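Local coordinates for aminomethyltransferase (Bartonella henselae, PDB 3GIR), which belongs to the aminomethyltransferase family and joins a larger N-terminal domain to a C-terminal barrel domain, at residues T216-G220 / E387-F391; E96-A101 / R159-C165. One frame throughout, in Å; residues are numbered along the deposited sequence. Where two conformers were deposited one is given.

Contact 1 (T216-G220 / E387-F391); sequences TGEDG and EQRYF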
loop_
_atom_site.group_PDB
_atom_site.type_symbol
_atom_site.label_atom_id
_atom_site.label_comp_id
_atom_site.label_asym_id
_atom_site.label_seq_id
_atom_site.Cartn_x
_atom_site.Cartn_y
_atom_site.Cartn_z
ATOM N N THR A 216 2.744 0.547 7.297
ATOM C CA THR A 216 3.661 1.251 8.175
ATOM C C THR A 216 4.942 0.451 8.499
ATOM O O THR A 216 5.931 1.006 8.940
ATOM C CB THR A 216 2.984 1.710 9.489
ATOM O OG1 THR A 216 2.581 0.536 10.233
ATOM C CG2 THR A 216 1.783 2.757 9.228
ATOM N N GLY A 217 4.863 -0.857 8.398
ATOM C CA GLY A 217 5.925 -1.759 8.922
ATOM C C GLY A 217 5.821 -1.985 10.427
ATOM O O GLY A 217 6.638 -2.723 10.991
ATOM N N GLU A 218 4.796 -1.428 11.062
ATOM C CA GLU A 218 4.467 -1.690 12.464
ATOM C C GLU A 218 3.383 -2.736 12.568
ATOM O O GLU A 218 2.764 -3.135 11.594
ATOM C CB GLU A 218 4.043 -0.410 13.170
ATOM C CG GLU A 218 5.037 0.723 13.155
ATOM C CD GLU A 218 6.272 0.422 13.954
ATOM O OE1 GLU A 218 6.178 -0.316 14.963
ATOM O OE2 GLU A 218 7.384 0.898 13.567
ATOM N N ASP A 219 3.101 -3.195 13.808
ATOM C CA ASP A 219 1.829 -3.866 14.075
ATOM C C ASP A 219 0.709 -2.871 13.810
ATOM O O ASP A 219 0.945 -1.697 13.801
ATOM C CB ASP A 219 1.802 -4.415 15.535
ATOM C CG ASP A 219 0.598 -5.299 15.816
ATOM O OD1 ASP A 219 0.000 -5.812 14.894
ATOM O OD2 ASP A 219 0.240 -5.438 16.998
ATOM N N GLY A 220 -0.518 -3.353 13.585
ATOM C CA GLY A 220 -1.612 -2.450 13.298
ATOM C C GLY A 220 -2.781 -3.175 12.710
ATOM O O GLY A 220 -2.704 -4.363 12.346
ATOM N N GLU A 387 13.531 -1.534 10.469
ATOM C CA GLU A 387 13.149 -2.884 10.774
ATOM C C GLU A 387 11.625 -3.006 10.946
ATOM O O GLU A 387 11.034 -2.174 11.612
ATOM C CB GLU A 387 13.790 -3.281 12.108
ATOM C CG GLU A 387 13.893 -4.794 12.361
ATOM C CD GLU A 387 14.328 -5.124 13.815
ATOM O OE1 GLU A 387 14.866 -4.230 14.527
ATOM O OE2 GLU A 387 14.102 -6.279 14.240
ATOM N N GLN A 388 11.044 -4.011 10.299
ATOM C CA GLN A 388 9.616 -4.275 10.418
ATOM C C GLN A 388 9.296 -4.966 11.715
ATOM O O GLN A 388 10.148 -5.686 12.200
ATOM C CB GLN A 388 9.090 -5.056 9.241
ATOM C CG GLN A 388 9.236 -4.203 7.948
ATOM C CD GLN A 388 9.002 -5.023 6.713
ATOM O OE1 GLN A 388 9.048 -6.238 6.740
ATOM N NE2 GLN A 388 8.729 -4.330 5.595
ATOM N N ARG A 389 8.120 -4.616 12.288
ATOM C CA ARG A 389 7.711 -5.097 13.606
ATOM C C ARG A 389 6.269 -5.666 13.550
ATOM O O ARG A 389 5.421 -5.447 14.432
ATOM C CB ARG A 389 7.937 -4.007 14.677
ATOM C CG ARG A 389 9.467 -3.651 14.793
ATOM C CD ARG A 389 9.843 -2.721 15.969
ATOM N NE ARG A 389 9.659 -1.322 15.617
ATOM C CZ ARG A 389 10.448 -0.581 14.821
ATOM N NH1 ARG A 389 10.073 0.668 14.581
ATOM N NH2 ARG A 389 11.577 -1.052 14.258
ATOM N N TYR A 390 6.016 -6.477 12.521
ATOM C CA TYR A 390 4.728 -7.127 12.355
ATOM C C TYR A 390 4.456 -8.133 13.474
ATOM O O TYR A 390 5.422 -8.684 14.052
ATOM C CB TYR A 390 4.616 -7.825 11.026
ATOM C CG TYR A 390 4.798 -6.928 9.794
ATOM C CD1 TYR A 390 4.085 -5.767 9.650
ATOM C CD2 TYR A 390 5.664 -7.280 8.793
ATOM C CE1 TYR A 390 4.250 -4.985 8.528
ATOM C CE2 TYR A 390 5.854 -6.521 7.661
ATOM C CZ TYR A 390 5.104 -5.375 7.512
ATOM O OH TYR A 390 5.206 -4.606 6.360
ATOM N N PHE A 391 3.202 -8.369 13.828
ATOM C CA PHE A 391 2.841 -9.283 14.914
ATOM C C PHE A 391 3.294 -10.720 14.549
ATOM O O PHE A 391 3.058 -11.193 13.473
ATOM C CB PHE A 391 1.340 -9.281 15.094
ATOM C CG PHE A 391 0.859 -10.139 16.243
ATOM C CD1 PHE A 391 1.162 -9.785 17.527
ATOM C CD2 PHE A 391 0.068 -11.234 15.981
ATOM C CE1 PHE A 391 0.694 -10.578 18.609
ATOM C CE2 PHE A 391 -0.397 -12.058 17.049
ATOM C CZ PHE A 391 -0.091 -11.676 18.361
HETATM O O HOH W 1 8.954 -0.791 11.664
HETATM O O HOH W 2 1.008 -7.044 12.526
#
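Gly217 meets the C-terminal tail through its carbonyl oxygen: Gly217 O accepts a nearly straight hydrogen bond from Arg389 N (2.7 Å, 170° at the hydrogen). The same oxygen receives a CA-H...O contact from Gln388 and lies over one face of the Tyr390 ring. Bare glycine suits this place: its phi is positive, and its CA lies 3.7 Å from Tyr390 CE1. Glu218 N is held by Thr216 OG1 in an ST turn that shapes the loop. Glu218 starts away from the tail, but its chain folds back at chi2 (-67°) and lays the carboxylate alongside Arg389, the two planes 52° apart. In the conformer given, a salt bridge joins Glu218 OE2 to Arg389 NH1 at 2.9 Å; Arg73 pairs with the same oxygen, and water 1 lies close by. Asp219 follows, its OD1 3.7 Å from Phe391 CB and linked through water 2 to Phe391 N, while OD2 pairs with Arg212, which also makes a cation-pi contact with the Phe391 ring. The buried Glu218 carboxylate, paired with both Arg73 and Arg389, would probably stay ionised. The chemistry is therefore largely polar, with one direct main-chain bond, a shared carboxylate and a bridging water tying the tail to this loop.

Contact 2 (E96-A101 / R159-C165); sequences EFLSYA and RAFGFEC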
loop_
_atom_site.group_PDB
_atom_site.type_symbol
_atom_site.label_atom_id
_atom_site.label_comp_id
_atom_site.label_asym_id
_atom_site.label_seq_id
_atom_site.Cartn_x
_atom_site.Cartn_y
_atom_site.Cartn_z
ATOM N N GLU A 96 -13.065 -19.295 -8.848
ATOM C CA GLU A 96 -12.595 -19.401 -10.180
ATOM C C GLU A 96 -12.408 -18.013 -10.855
ATOM O O GLU A 96 -11.451 -17.760 -11.544
ATOM C CB GLU A 96 -13.624 -20.234 -10.967
ATOM C CG GLU A 96 -13.698 -21.650 -10.468
ATOM C CD GLU A 96 -14.588 -21.952 -9.240
ATOM O OE1 GLU A 96 -15.263 -21.060 -8.635
ATOM O OE2 GLU A 96 -14.574 -23.162 -8.836
ATOM N N PHE A 97 -13.315 -17.099 -10.588
ATOM C CA PHE A 97 -13.173 -15.773 -11.106
ATOM C C PHE A 97 -11.850 -15.119 -10.607
ATOM O O PHE A 97 -11.064 -14.535 -11.393
ATOM C CB PHE A 97 -14.353 -14.934 -10.723
ATOM C CG PHE A 97 -14.084 -13.460 -10.865
ATOM C CD1 PHE A 97 -13.666 -12.888 -12.074
ATOM C CD2 PHE A 97 -14.219 -12.642 -9.747
ATOM C CE1 PHE A 97 -13.395 -11.555 -12.140
ATOM C CE2 PHE A 97 -13.857 -11.310 -9.820
ATOM C CZ PHE A 97 -13.486 -10.766 -10.990
ATOM N N LEU A 98 -11.611 -15.223 -9.302
ATOM C CA LEU A 98 -10.435 -14.588 -8.688
ATOM C C LEU A 98 -9.149 -15.166 -9.194
ATOM O O LEU A 98 -8.189 -14.432 -9.417
ATOM C CB LEU A 98 -10.535 -14.545 -7.144
ATOM C CG LEU A 98 -11.572 -13.517 -6.681
ATOM C CD1 LEU A 98 -11.866 -13.852 -5.200
ATOM C CD2 LEU A 98 -11.069 -12.058 -6.854
ATOM N N SER A 99 -9.137 -16.478 -9.428
ATOM C CA SER A 99 -7.908 -17.117 -9.954
ATOM C C SER A 99 -7.646 -16.818 -11.419
ATOM O O SER A 99 -6.553 -17.019 -11.892
ATOM C CB SER A 99 -7.993 -18.631 -9.715
ATOM O OG SER A 99 -8.295 -18.927 -8.396
ATOM N N TYR A 100 -8.631 -16.310 -12.127
ATOM C CA TYR A 100 -8.435 -15.761 -13.466
ATOM C C TYR A 100 -8.064 -14.287 -13.452
ATOM O O TYR A 100 -7.134 -13.828 -14.127
ATOM C CB TYR A 100 -9.695 -15.977 -14.259
ATOM C CG TYR A 100 -9.700 -15.263 -15.582
ATOM C CD1 TYR A 100 -8.824 -15.634 -16.596
ATOM C CD2 TYR A 100 -10.558 -14.226 -15.835
ATOM C CE1 TYR A 100 -8.807 -14.974 -17.795
ATOM C CE2 TYR A 100 -10.575 -13.576 -17.056
ATOM C CZ TYR A 100 -9.682 -13.988 -18.055
ATOM O OH TYR A 100 -9.624 -13.330 -19.253
ATOM N N ALA A 101 -8.777 -13.517 -12.620
ATOM C CA ALA A 101 -8.558 -12.075 -12.611
ATOM C C ALA A 101 -7.225 -11.683 -12.074
ATOM O O ALA A 101 -6.625 -10.700 -12.525
ATOM C CB ALA A 101 -9.703 -11.297 -11.829
ATOM N N ARG A 159 -13.639 -8.879 -16.376
ATOM C CA ARG A 159 -13.060 -10.234 -16.190
ATOM C C ARG A 159 -14.045 -11.228 -15.560
ATOM O O ARG A 159 -13.844 -12.464 -15.652
ATOM C CB ARG A 159 -11.748 -10.134 -15.347
ATOM C CG ARG A 159 -10.636 -9.387 -16.079
ATOM C CD ARG A 159 -9.311 -9.259 -15.306
ATOM N NE ARG A 159 -8.476 -8.282 -15.986
ATOM C CZ ARG A 159 -7.200 -8.050 -15.755
ATOM N NH1 ARG A 159 -6.514 -8.778 -14.871
ATOM N NH2 ARG A 159 -6.652 -7.064 -16.429
ATOM N N ALA A 160 -15.078 -10.700 -14.903
ATOM C CA ALA A 160 -16.156 -11.495 -14.344
ATOM C C ALA A 160 -17.270 -11.847 -15.329
ATOM O O ALA A 160 -18.156 -12.610 -14.976
ATOM C CB ALA A 160 -16.754 -10.809 -13.093
ATOM N N PHE A 161 -17.219 -11.301 -16.534
ATOM C CA PHE A 161 -18.324 -11.542 -17.511
ATOM C C PHE A 161 -18.654 -13.036 -17.661
ATOM O O PHE A 161 -19.834 -13.432 -17.683
ATOM C CB PHE A 161 -17.958 -11.018 -18.881
ATOM C CG PHE A 161 -18.127 -9.538 -19.087
ATOM C CD1 PHE A 161 -18.922 -8.738 -18.273
ATOM C CD2 PHE A 161 -17.423 -8.934 -20.106
ATOM C CE1 PHE A 161 -19.059 -7.367 -18.550
ATOM C CE2 PHE A 161 -17.602 -7.585 -20.355
ATOM C CZ PHE A 161 -18.365 -6.844 -19.584
ATOM N N GLY A 162 -17.639 -13.858 -17.776
ATOM C CA GLY A 162 -17.909 -15.295 -17.907
ATOM C C GLY A 162 -18.359 -16.034 -16.649
ATOM O O GLY A 162 -18.877 -17.180 -16.717
ATOM N N PHE A 163 -18.208 -15.421 -15.475
ATOM C CA PHE A 163 -18.307 -16.195 -14.250
ATOM C C PHE A 163 -19.565 -15.930 -13.501
ATOM O O PHE A 163 -20.135 -14.839 -13.565
ATOM C CB PHE A 163 -17.110 -15.879 -13.300
ATOM C CG PHE A 163 -15.794 -16.301 -13.828
ATOM C CD1 PHE A 163 -15.319 -17.587 -13.594
ATOM C CD2 PHE A 163 -15.010 -15.433 -14.568
ATOM C CE1 PHE A 163 -14.100 -17.963 -14.113
ATOM C CE2 PHE A 163 -13.858 -15.816 -15.072
ATOM C CZ PHE A 163 -13.391 -17.097 -14.811
ATOM N N GLU A 164 -20.019 -16.925 -12.770
ATOM C CA GLU A 164 -21.219 -16.728 -11.913
ATOM C C GLU A 164 -20.769 -16.186 -10.563
ATOM O O GLU A 164 -20.595 -16.890 -9.584
ATOM C CB GLU A 164 -22.055 -17.994 -11.739
ATOM C CG GLU A 164 -23.408 -17.673 -11.077
ATOM C CD GLU A 164 -24.289 -18.869 -10.831
ATOM O OE1 GLU A 164 -23.840 -20.022 -11.018
ATOM O OE2 GLU A 164 -25.451 -18.644 -10.436
ATOM N N CYS A 165 -20.551 -14.897 -10.554
ATOM C CA CYS A 165 -20.009 -14.190 -9.393
ATOM C C CYS A 165 -20.444 -12.744 -9.550
ATOM O O CYS A 165 -20.655 -12.282 -10.684
ATOM C CB CYS A 165 -18.465 -14.301 -9.376
ATOM S SG CYS A 165 -17.614 -13.520 -7.955
#
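Phe97 lies between Phe163 and the start of the 159-165 loop, and its side chain can be followed outward. CB rests 3.7 Å from Phe163 CG, while Phe97 CA sits almost centrally over the face of that ring, 3.6 Å from its centroid, in a CH-pi contact. With CG anti to the backbone N (chi1 163°), the Phe97 ring is carried past Phe163 to the peptide joining Arg159 and Ala160. CD1 approaches Arg159 O, CD2 touches Cys165 SG at 3.9 Å in the conformer given, and CE1 comes within 3.3 Å of Ala160 N. At the tip, CZ reaches Ala160 CB, a small methyl that can pack over the ring face. One turn on, Tyr100 CD2 meets the edge of the Phe163 ring, completing an oblique aromatic cluster. Arg159 stretches its long chain past Ala101 and donates from NH1 to Ala101 O (3.0 Å), in the carbonyl plane on a lone pair; its NE pairs with Glu155. Helix 94-101 is thus fastened to the turn between helix 149-159 and strand 166-169, with Phe97 also packing on Val89 of strand 85-90 and Val167 of strand 166-169, neighbours in the five-stranded antiparallel sheet.

The two contacts are separate: their centres lie 33 Å apart and their nearest atoms about 22 Å, and contact 2 closes along the chain before contact 1 opens. Contact 2 joins a helix to a loop 58 residues further on, beside the five-stranded antiparallel sheet. Contact 1 spans 167 residues and brings the tail after strand 374-381 back to the loop leading into strand 220-225 of the six-stranded mixed sheet. Contact 2 packs mainly through aromatic rings, its centre about 24 Å from the chain centre, whereas contact 1, centred about 14 Å from it, is mainly polar. The modelled sodium ion is bound by Leu238, Asp240 and Val243, residues of neither contact.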